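PDB 3MPR: putative endonuclease/exonuclease/phosphatase family protein from Bacteroides thetaiotaomicron, which probably acts as a metal-dependent nuclease or other phosphoester hydrolase of the DNase I-like endonuclease/exonuclease/phosphatase family. Local coordinates for residues H55-M60 / G81-I86. Numbering follows the deposited sequence.
Sequences HQLKDM and GEHSAI
Leu57 reaches from helix 54-63 to His83 and Ala85, in the loop that leads into strand 86-89. It is the one residue of 55-60 to touch 81-86, and its two methyls divide the work. CD1 sits over one face of the His83 imidazole, near the ring centre. This is a CH-pi contact: Leu57 CD1 is 3.5 Å from the centroid of the His83 ring, 13° off the ring normal. Leu57 CD2 presses on Ala85 CB at 3.5 Å, tight for two carbons. Leu57 CD1 lies anti to CA (chi2 175°), which carries it out to the ring, while CD2 branches off toward Ala85. Cys52 and Tyr69 also pack on Leu57.

The imidazole is also held by a polar bond. His83 ND1 is hydrogen-bonded to the backbone O of Cys52, in the loop that runs from strand 46-50 to the helix. An alanine in place of His83 would probably leave that carbonyl without its side-chain partner and open a gap over Leu57 CD1.

All three touching residues are buried, and this is the tight side. Elsewhere on the helix, His55 and Lys58 are exposed and stay clear of 81-86.

The contact packs the helix after strand 46-50 against the loop before its sheet neighbour, strand 86-89. Glu51, a magnesium ligand in this protein, has its side chain about 8 Å from that of His83, though no magnesium is bound to this chain in the model. Between the two segments the chemistry is apolar and CH-pi, so the fit depends on shape; polar anchoring of the ring comes from Cys52.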
loop_
_atom_site.group_PDB
_atom_site.type_symbol
_atom_site.label_atom_id
_atom_site.label_comp_id
_atom_site.label_asym_id
_atom_site.label_seq_id
_atom_site.Cartn_x
_atom_site.Cartn_y
_atom_site.Cartn_z
ATOM N N HIS A 55 19.002 19.412 -4.666
ATOM C CA HIS A 55 17.942 19.760 -5.602
ATOM C C HIS A 55 16.791 18.753 -5.559
ATOM O O HIS A 55 15.626 19.132 -5.672
ATOM C CB HIS A 55 18.464 19.995 -7.027
ATOM C CG HIS A 55 18.838 18.749 -7.772
ATOM N ND1 HIS A 55 20.100 18.199 -7.718
ATOM C CD2 HIS A 55 18.137 17.991 -8.645
ATOM C CE1 HIS A 55 20.152 17.137 -8.502
ATOM N NE2 HIS A 55 18.971 16.989 -9.077
ATOM N N GLN A 56 17.124 17.480 -5.361
ATOM C CA GLN A 56 16.113 16.435 -5.217
ATOM C C GLN A 56 15.289 16.604 -3.936
ATOM O O GLN A 56 14.089 16.320 -3.914
ATOM C CB GLN A 56 16.791 15.068 -5.200
ATOM C CG GLN A 56 17.479 14.694 -6.499
ATOM C CD GLN A 56 18.111 13.336 -6.406
ATOM O OE1 GLN A 56 17.430 12.314 -6.524
ATOM N NE2 GLN A 56 19.409 13.306 -6.167
ATOM N N LEU A 57 15.937 17.041 -2.858
ATOM C CA LEU A 57 15.220 17.291 -1.607
ATOM C C LEU A 57 14.206 18.410 -1.796
ATOM O O LEU A 57 13.082 18.335 -1.292
ATOM C CB LEU A 57 16.201 17.634 -0.480
ATOM C CG LEU A 57 17.164 16.506 -0.080
ATOM C CD1 LEU A 57 18.149 17.021 0.956
ATOM C CD2 LEU A 57 16.383 15.298 0.472
ATOM N N LYS A 58 14.601 19.455 -2.527
ATOM C CA LYS A 58 13.702 20.587 -2.761
ATOM C C LYS A 58 12.499 20.176 -3.613
ATOM O O LYS A 58 11.377 20.610 -3.373
ATOM C CB LYS A 58 14.469 21.746 -3.412
ATOM C CG LYS A 58 15.333 22.487 -2.398
ATOM C CD LYS A 58 16.211 23.528 -3.059
ATOM C CE LYS A 58 17.070 24.250 -2.025
ATOM N NZ LYS A 58 18.010 25.177 -2.727
ATOM N N ASP A 59 12.747 19.335 -4.608
ATOM C CA ASP A 59 11.674 18.779 -5.429
ATOM C C ASP A 59 10.699 17.986 -4.573
ATOM O O ASP A 59 9.477 18.088 -4.730
ATOM C CB ASP A 59 12.238 17.824 -6.484
ATOM C CG ASP A 59 13.136 18.513 -7.484
ATOM O OD1 ASP A 59 13.061 19.754 -7.587
ATOM O OD2 ASP A 59 13.908 17.800 -8.165
HETATM N N MSE A 60 11.238 17.170 -3.678
HETATM C CA MSE A 60 10.378 16.314 -2.864
HETATM C C MSE A 60 9.534 17.150 -1.922
HETATM O O MSE A 60 8.337 16.927 -1.795
HETATM C CB MSE A 60 11.196 15.267 -2.093
HETATM C CG MSE A 60 11.771 14.166 -2.975
HETATM SE SE MSE A 60 10.340 13.041 -3.755
HETATM C CE MSE A 60 9.407 12.611 -2.110
ATOM N N GLY A 81 26.760 17.081 -1.967
ATOM C CA GLY A 81 26.759 15.632 -1.870
ATOM C C GLY A 81 25.393 15.032 -1.566
ATOM O O GLY A 81 24.395 15.743 -1.446
ATOM N N GLU A 82 25.354 13.711 -1.441
ATOM C CA GLU A 82 24.112 13.019 -1.103
ATOM C C GLU A 82 23.757 13.262 0.356
ATOM O O GLU A 82 24.633 13.546 1.168
ATOM C CB GLU A 82 24.267 11.525 -1.344
ATOM C CG GLU A 82 24.604 11.193 -2.791
ATOM C CD GLU A 82 24.584 9.706 -3.056
ATOM O OE1 GLU A 82 24.316 8.927 -2.109
ATOM O OE2 GLU A 82 24.840 9.319 -4.210
ATOM N N HIS A 83 22.469 13.158 0.672
ATOM C CA HIS A 83 21.981 13.340 2.035
ATOM C C HIS A 83 21.411 12.034 2.570
ATOM O O HIS A 83 21.036 11.131 1.801
ATOM C CB HIS A 83 20.854 14.380 2.080
ATOM C CG HIS A 83 21.278 15.774 1.711
ATOM N ND1 HIS A 83 21.705 16.115 0.447
ATOM C CD2 HIS A 83 21.302 16.920 2.437
ATOM C CE1 HIS A 83 21.991 17.406 0.414
ATOM N NE2 HIS A 83 21.744 17.920 1.605
ATOM N N SER A 84 21.347 11.954 3.897
ATOM C CA SER A 84 20.511 10.987 4.593
ATOM C C SER A 84 19.331 11.755 5.181
ATOM O O SER A 84 19.076 11.712 6.388
ATOM C CB SER A 84 21.313 10.304 5.701
ATOM O OG SER A 84 22.369 9.533 5.137
ATOM N N ALA A 85 18.612 12.476 4.328
ATOM C CA ALA A 85 17.595 13.396 4.822
ATOM C C ALA A 85 16.390 12.677 5.421
ATOM O O ALA A 85 15.944 11.664 4.890
ATOM C CB ALA A 85 17.156 14.336 3.724
ATOM N N ILE A 86 15.864 13.222 6.517
ATOM C CA ILE A 86 14.645 12.697 7.159
ATOM C C ILE A 86 13.480 13.645 6.880
ATOM O O ILE A 86 13.589 14.848 7.130
ATOM C CB ILE A 86 14.849 12.540 8.687
ATOM C CG1 ILE A 86 15.964 11.524 8.974
ATOM C CG2 ILE A 86 13.551 12.127 9.395
ATOM C CD1 ILE A 86 16.571 11.642 10.393
#